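PDB 3ZID: tubulin-like protein CetZ from Methanosaeta thermophila, which binds GTP and has GTPase activity as an archaeal relative of tubulin and FtsZ, and is probably involved in controlling cell shape. Local coordinates for residues Thr110-Gly115 against Gln154-Cys159; Ala141-Arg146 against Val329-Lys334. One frame throughout, in Å; residues are numbered along the deposited sequence.

Contact 1: residues Thr110-Gly115 against Gln154-Cys159. With GDP (guanosine-5'-diphosphate), chain C.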
# COMPACT_ATOMS: atom_id res chain seq x y z
N THR A 110 5.40 -1.33 -0.64
CA THR A 110 5.88 -2.35 0.26
C THR A 110 4.72 -2.97 1.04
O THR A 110 3.66 -2.35 1.20
CB THR A 110 6.90 -1.74 1.28
OG1 THR A 110 7.29 -2.76 2.21
CG2 THR A 110 6.26 -0.62 2.08
N SER A 111 4.92 -4.19 1.54
CA SER A 111 4.07 -4.69 2.62
C SER A 111 4.56 -4.11 3.94
O SER A 111 5.73 -3.71 4.07
CB SER A 111 4.08 -6.22 2.69
OG SER A 111 5.32 -6.71 3.18
N VAL A 112 3.68 -4.05 4.93
CA VAL A 112 4.07 -3.54 6.21
C VAL A 112 4.49 -4.66 7.15
O VAL A 112 4.96 -4.38 8.24
CB VAL A 112 2.94 -2.71 6.86
CG1 VAL A 112 2.56 -1.56 5.95
CG2 VAL A 112 1.72 -3.58 7.14
N SER A 113 4.34 -5.91 6.72
CA SER A 113 4.50 -7.09 7.59
C SER A 113 5.82 -7.85 7.48
O SER A 113 6.18 -8.61 8.38
CB SER A 113 3.35 -8.08 7.38
OG SER A 113 2.15 -7.58 7.94
N GLY A 114 6.54 -7.68 6.39
CA GLY A 114 7.80 -8.38 6.24
C GLY A 114 8.91 -7.67 7.00
O GLY A 114 8.67 -6.76 7.81
N GLY A 115 10.14 -8.08 6.74
CA GLY A 115 11.29 -7.51 7.42
C GLY A 115 11.99 -6.46 6.58
O GLY A 115 12.49 -5.47 7.11
N GLN A 154 2.58 -7.97 14.30
CA GLN A 154 3.39 -7.05 15.10
C GLN A 154 4.17 -6.08 14.24
O GLN A 154 4.23 -4.90 14.54
CB GLN A 154 4.38 -7.81 15.97
CG GLN A 154 3.80 -8.70 17.02
CD GLN A 154 4.91 -9.37 17.80
OE1 GLN A 154 6.09 -9.07 17.61
NE2 GLN A 154 4.54 -10.31 18.67
N ASN A 155 4.79 -6.62 13.20
CA ASN A 155 5.55 -5.83 12.26
C ASN A 155 4.65 -4.78 11.64
O ASN A 155 5.04 -3.62 11.46
CB ASN A 155 6.13 -6.73 11.17
CG ASN A 155 7.33 -7.51 11.63
OD1 ASN A 155 7.89 -7.24 12.69
ND2 ASN A 155 7.76 -8.49 10.82
N ALA A 156 3.44 -5.21 11.27
CA ALA A 156 2.46 -4.33 10.63
C ALA A 156 2.17 -3.12 11.50
O ALA A 156 2.24 -1.98 11.05
CB ALA A 156 1.19 -5.08 10.34
N ALA A 157 1.88 -3.37 12.77
CA ALA A 157 1.53 -2.31 13.70
C ALA A 157 2.62 -1.26 13.84
O ALA A 157 2.34 -0.06 13.79
CB ALA A 157 1.17 -2.89 15.08
N PHE A 158 3.86 -1.71 14.02
CA PHE A 158 4.97 -0.78 14.15
C PHE A 158 5.37 -0.09 12.85
O PHE A 158 5.85 1.05 12.86
CB PHE A 158 6.17 -1.45 14.78
CG PHE A 158 5.93 -1.84 16.20
CD1 PHE A 158 5.74 -0.87 17.18
CD2 PHE A 158 5.92 -3.17 16.56
CE1 PHE A 158 5.52 -1.23 18.49
CE2 PHE A 158 5.71 -3.54 17.88
CZ PHE A 158 5.52 -2.57 18.84
N CYS A 159 5.21 -0.80 11.74
CA CYS A 159 5.52 -0.20 10.44
C CYS A 159 4.57 0.95 10.14
O CYS A 159 4.99 2.04 9.73
CB CYS A 159 5.43 -1.23 9.33
SG CYS A 159 5.73 -0.50 7.70
PB GDP C . 9.90 -8.74 2.91
O1B GDP C . 9.61 -7.25 2.88
O2B GDP C . 10.48 -9.17 1.58
O3B GDP C . 10.87 -9.02 4.04
O3A GDP C . 8.55 -9.54 3.25
PA GDP C . 7.26 -9.53 2.28
O1A GDP C . 7.10 -10.86 1.62
O2A GDP C . 7.25 -8.39 1.29
O5' GDP C . 6.14 -9.25 3.37
C5' GDP C . 5.22 -10.29 3.69
C4' GDP C . 3.82 -9.69 3.65
O4' GDP C . 3.54 -9.30 2.31
C3' GDP C . 2.82 -10.76 4.02
O3' GDP C . 1.69 -10.09 4.56
C2' GDP C . 2.49 -11.36 2.68
O2' GDP C . 1.18 -11.92 2.71
C1' GDP C . 2.53 -10.15 1.77
N9 GDP C . 2.95 -10.42 0.39
C8 GDP C . 4.06 -11.06 -0.02
N7 GDP C . 4.14 -11.05 -1.37
C5 GDP C . 3.05 -10.40 -1.82
C6 GDP C . 2.52 -10.01 -3.13
O6 GDP C . 3.11 -10.34 -4.17
N1 GDP C . 1.38 -9.32 -3.17
C2 GDP C . 0.72 -8.97 -2.06
N2 GDP C . -0.44 -8.28 -2.20
N3 GDP C . 1.13 -9.27 -0.81
C4 GDP C . 2.28 -9.97 -0.65

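Contact 2: residues Ala141-Arg146 against Val329-Lys334. With GDP (guanosine-5'-diphosphate), chain C.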
# COMPACT_ATOMS: atom_id res chain seq x y z
N ALA A 141 0.97 0.90 1.10
CA ALA A 141 1.20 -0.02 2.23
C ALA A 141 0.29 -1.25 2.19
O ALA A 141 -0.93 -1.12 2.37
CB ALA A 141 1.02 0.71 3.52
N VAL A 142 0.87 -2.43 1.97
CA VAL A 142 0.07 -3.65 1.88
C VAL A 142 -0.07 -4.36 3.24
O VAL A 142 0.93 -4.74 3.85
CB VAL A 142 0.67 -4.62 0.86
CG1 VAL A 142 -0.13 -5.90 0.83
CG2 VAL A 142 0.74 -3.95 -0.54
N LEU A 143 -1.31 -4.51 3.71
CA LEU A 143 -1.61 -5.10 5.03
C LEU A 143 -1.68 -6.61 4.98
O LEU A 143 -2.06 -7.16 3.94
CB LEU A 143 -2.95 -4.57 5.55
CG LEU A 143 -3.10 -3.06 5.48
CD1 LEU A 143 -4.48 -2.64 5.93
CD2 LEU A 143 -2.01 -2.39 6.30
N PRO A 144 -1.38 -7.28 6.10
CA PRO A 144 -1.31 -8.75 6.12
C PRO A 144 -2.68 -9.42 6.01
O PRO A 144 -3.70 -8.78 6.20
CB PRO A 144 -0.69 -9.06 7.50
CG PRO A 144 -1.07 -7.91 8.35
CD PRO A 144 -1.06 -6.71 7.42
N PHE A 145 -2.68 -10.70 5.64
CA PHE A 145 -3.87 -11.54 5.81
C PHE A 145 -4.18 -11.63 7.30
O PHE A 145 -3.27 -11.64 8.11
CB PHE A 145 -3.62 -12.95 5.28
CG PHE A 145 -3.38 -13.01 3.82
CD1 PHE A 145 -4.39 -12.68 2.93
CD2 PHE A 145 -2.15 -13.41 3.32
CE1 PHE A 145 -4.18 -12.75 1.57
CE2 PHE A 145 -1.92 -13.50 1.97
CZ PHE A 145 -2.94 -13.16 1.08
N ARG A 146 -5.46 -11.65 7.65
CA ARG A 146 -5.92 -11.70 9.05
C ARG A 146 -5.26 -12.80 9.89
O ARG A 146 -4.80 -12.55 11.01
CB ARG A 146 -7.44 -11.88 9.07
CG ARG A 146 -8.11 -12.01 10.43
CD ARG A 146 -9.62 -12.06 10.19
NE ARG A 146 -10.10 -10.72 9.85
CZ ARG A 146 -11.18 -10.45 9.13
NH1 ARG A 146 -11.90 -11.44 8.61
NH2 ARG A 146 -11.53 -9.20 8.88
N VAL A 329 -7.71 -0.36 13.51
CA VAL A 329 -7.73 -0.54 14.97
C VAL A 329 -7.83 -2.03 15.31
O VAL A 329 -7.10 -2.54 16.17
CB VAL A 329 -8.86 0.28 15.62
CG1 VAL A 329 -8.96 -0.03 17.13
CG2 VAL A 329 -8.63 1.77 15.38
N GLU A 330 -8.69 -2.72 14.57
CA GLU A 330 -8.85 -4.17 14.69
C GLU A 330 -7.51 -4.87 14.50
O GLU A 330 -7.18 -5.80 15.25
CB GLU A 330 -9.88 -4.64 13.65
CG GLU A 330 -10.12 -6.15 13.57
CD GLU A 330 -10.98 -6.53 12.36
OE1 GLU A 330 -11.27 -5.65 11.52
OE2 GLU A 330 -11.34 -7.73 12.23
N LEU A 331 -6.74 -4.43 13.51
CA LEU A 331 -5.41 -4.99 13.23
C LEU A 331 -4.47 -4.78 14.42
O LEU A 331 -3.72 -5.68 14.81
CB LEU A 331 -4.84 -4.36 11.96
CG LEU A 331 -3.37 -4.62 11.64
CD1 LEU A 331 -3.14 -6.12 11.54
CD2 LEU A 331 -3.01 -3.97 10.33
N TYR A 332 -4.50 -3.57 14.97
CA TYR A 332 -3.66 -3.25 16.13
C TYR A 332 -3.97 -4.13 17.34
O TYR A 332 -3.06 -4.65 17.99
CB TYR A 332 -3.82 -1.77 16.49
CG TYR A 332 -2.78 -0.93 15.81
CD1 TYR A 332 -2.97 -0.50 14.50
CD2 TYR A 332 -1.60 -0.59 16.45
CE1 TYR A 332 -2.02 0.25 13.86
CE2 TYR A 332 -0.63 0.16 15.82
CZ TYR A 332 -0.85 0.58 14.52
OH TYR A 332 0.09 1.34 13.87
N GLU A 333 -5.25 -4.29 17.63
CA GLU A 333 -5.70 -5.10 18.74
C GLU A 333 -5.27 -6.56 18.57
O GLU A 333 -4.84 -7.21 19.52
CB GLU A 333 -7.23 -5.01 18.87
CG GLU A 333 -7.76 -3.64 19.29
CD GLU A 333 -9.29 -3.58 19.31
OE1 GLU A 333 -9.94 -4.54 18.86
OE2 GLU A 333 -9.84 -2.54 19.75
N LYS A 334 -5.30 -7.06 17.33
CA LYS A 334 -4.86 -8.43 17.09
C LYS A 334 -3.35 -8.59 17.29
O LYS A 334 -2.89 -9.61 17.81
CB LYS A 334 -5.31 -8.91 15.70
CG LYS A 334 -6.83 -9.07 15.63
CD LYS A 334 -7.35 -9.33 14.23
CE LYS A 334 -8.87 -9.52 14.24
NZ LYS A 334 -9.43 -9.57 12.86
PB GDP C . 9.90 -8.74 2.91
O1B GDP C . 9.61 -7.25 2.88
O2B GDP C . 10.48 -9.17 1.58
O3B GDP C . 10.87 -9.02 4.04
O3A GDP C . 8.55 -9.54 3.25
PA GDP C . 7.26 -9.53 2.28
O1A GDP C . 7.10 -10.86 1.62
O2A GDP C . 7.25 -8.39 1.29
O5' GDP C . 6.14 -9.25 3.37
C5' GDP C . 5.22 -10.29 3.69
C4' GDP C . 3.82 -9.69 3.65
O4' GDP C . 3.54 -9.30 2.31
C3' GDP C . 2.82 -10.76 4.02
O3' GDP C . 1.69 -10.09 4.56
C2' GDP C . 2.49 -11.36 2.68
O2' GDP C . 1.18 -11.92 2.71
C1' GDP C . 2.53 -10.15 1.77
N9 GDP C . 2.95 -10.42 0.39
C8 GDP C . 4.06 -11.06 -0.02
N7 GDP C . 4.14 -11.05 -1.37
C5 GDP C . 3.05 -10.40 -1.82
C6 GDP C . 2.52 -10.01 -3.13
O6 GDP C . 3.11 -10.34 -4.17
N1 GDP C . 1.38 -9.32 -3.17
C2 GDP C . 0.72 -8.97 -2.06
N2 GDP C . -0.44 -8.28 -2.20
N3 GDP C . 1.13 -9.27 -0.81
C4 GDP C . 2.28 -9.97 -0.65

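Contact 1: residues Thr110-Gly115 against Gln154-Cys159
The carboxamide of Asn155 reaches from the helix to the backbone of the loop: ND2 donates to Ser113 O over 2.9 Å, with a nearly straight N-H...O angle of 166°. The oxygen lies almost in the amide plane of Asn155, whereas ND2 stands above the carbonyl plane of Ser113. With CG anti to its carbonyl carbon (chi1 -77°), the amide lies beside Ser113 and Gly114, and ND2 also donates to Ala77 O. A leucine in place of Asn155 would probably leave Ser113 O and Ala77 O without this donor and the glycine-rich turn less firmly tied to the helix. That turn, Ser113-Gly114-Gly115, belongs to the glycine-rich signature motif of the tubulin/FtsZ family, which holds the nucleotide phosphates, and is entered from the end of strand 105-111. Gly115 N donates to GDP O3B (3.0 Å), and Ser111 OG bonds to O5' at 2.7 Å. Gly114 CA comes within 3.3 Å of O3A, where a side chain would collide with the nucleotide. Just before the turn in sequence, Val112 lies against helix 150-165. Its CG2 branch rests on Ala156 CB at 3.6 Å, and its CB meets Cys159 SG at 3.7 Å. The sulfur comes alongside the valine because it is anti to its own backbone N (chi1 177°). Ser113 OG touches the methyl of Ala156 and is hydrogen-bonded to Tyr152 O, one turn back along the helix.

Contact 2: residues Ala141-Arg146 against Val329-Lys334
Strand 136-143 runs out into the loop 144-146 beside helix 326-369, with the nearest CA atoms, those of Arg146 and Leu331, 7.9 Å apart, a separation that side chains alone bridge. The strand belongs to the parallel sheet of the Rossmann-like GTPase domain; the helix is the long C-terminal one. Leu331 makes the apolar part of the contact: CD1 approaches Pro144 CG at 4.2 Å, and CD2 meets Leu143 CD2 at 4.4 Å, a loose packing. Leu153 of helix 150-165 touches both Pro144 and Leu331. Pro144 CA also lies 3.6 Å from O3' of the GDP ribose, and Phe145 CE2 approaches O2' at a similar distance. Glu330 and Lys334, one turn apart, form a salt bridge that Arg146 joins. The arginine is poorly ordered; its chain bends at chi3 (-74°), turning the guanidinium toward the carboxylate, but OE2 lies well out of its plane at 3.7 Å from NH2, a long, purely electrostatic pairing. Arg146 NE and Lys334 NZ, 3.3 Å apart, share the Glu330 carboxylate, whose charge probably compensates both; NZ donates to OE2 at 2.7 Å, from above the carboxylate plane.

Followed from the N terminus, the chain leaves strand 105-111 through the nucleotide-binding turn of contact 1, passes helix 117-131 and enters strand 136-143, whose end opens contact 2. Helix 150-165 then closes contact 1, a loop of 38 residues. Contact 2 closes only after 182 residues, when the C-terminal helix 326-369 comes back to the GTPase domain, so the two contacts cross. Their first segments are neighbours in the parallel sheet, joined by Thr110 O and Val142 N, and both border GDP. Their helices also meet, Tyr332 OH making a weak hydrogen bond to Ala157 O. Together they tie sheet, helix 150-165 and C-terminal helix beside the nucleotide.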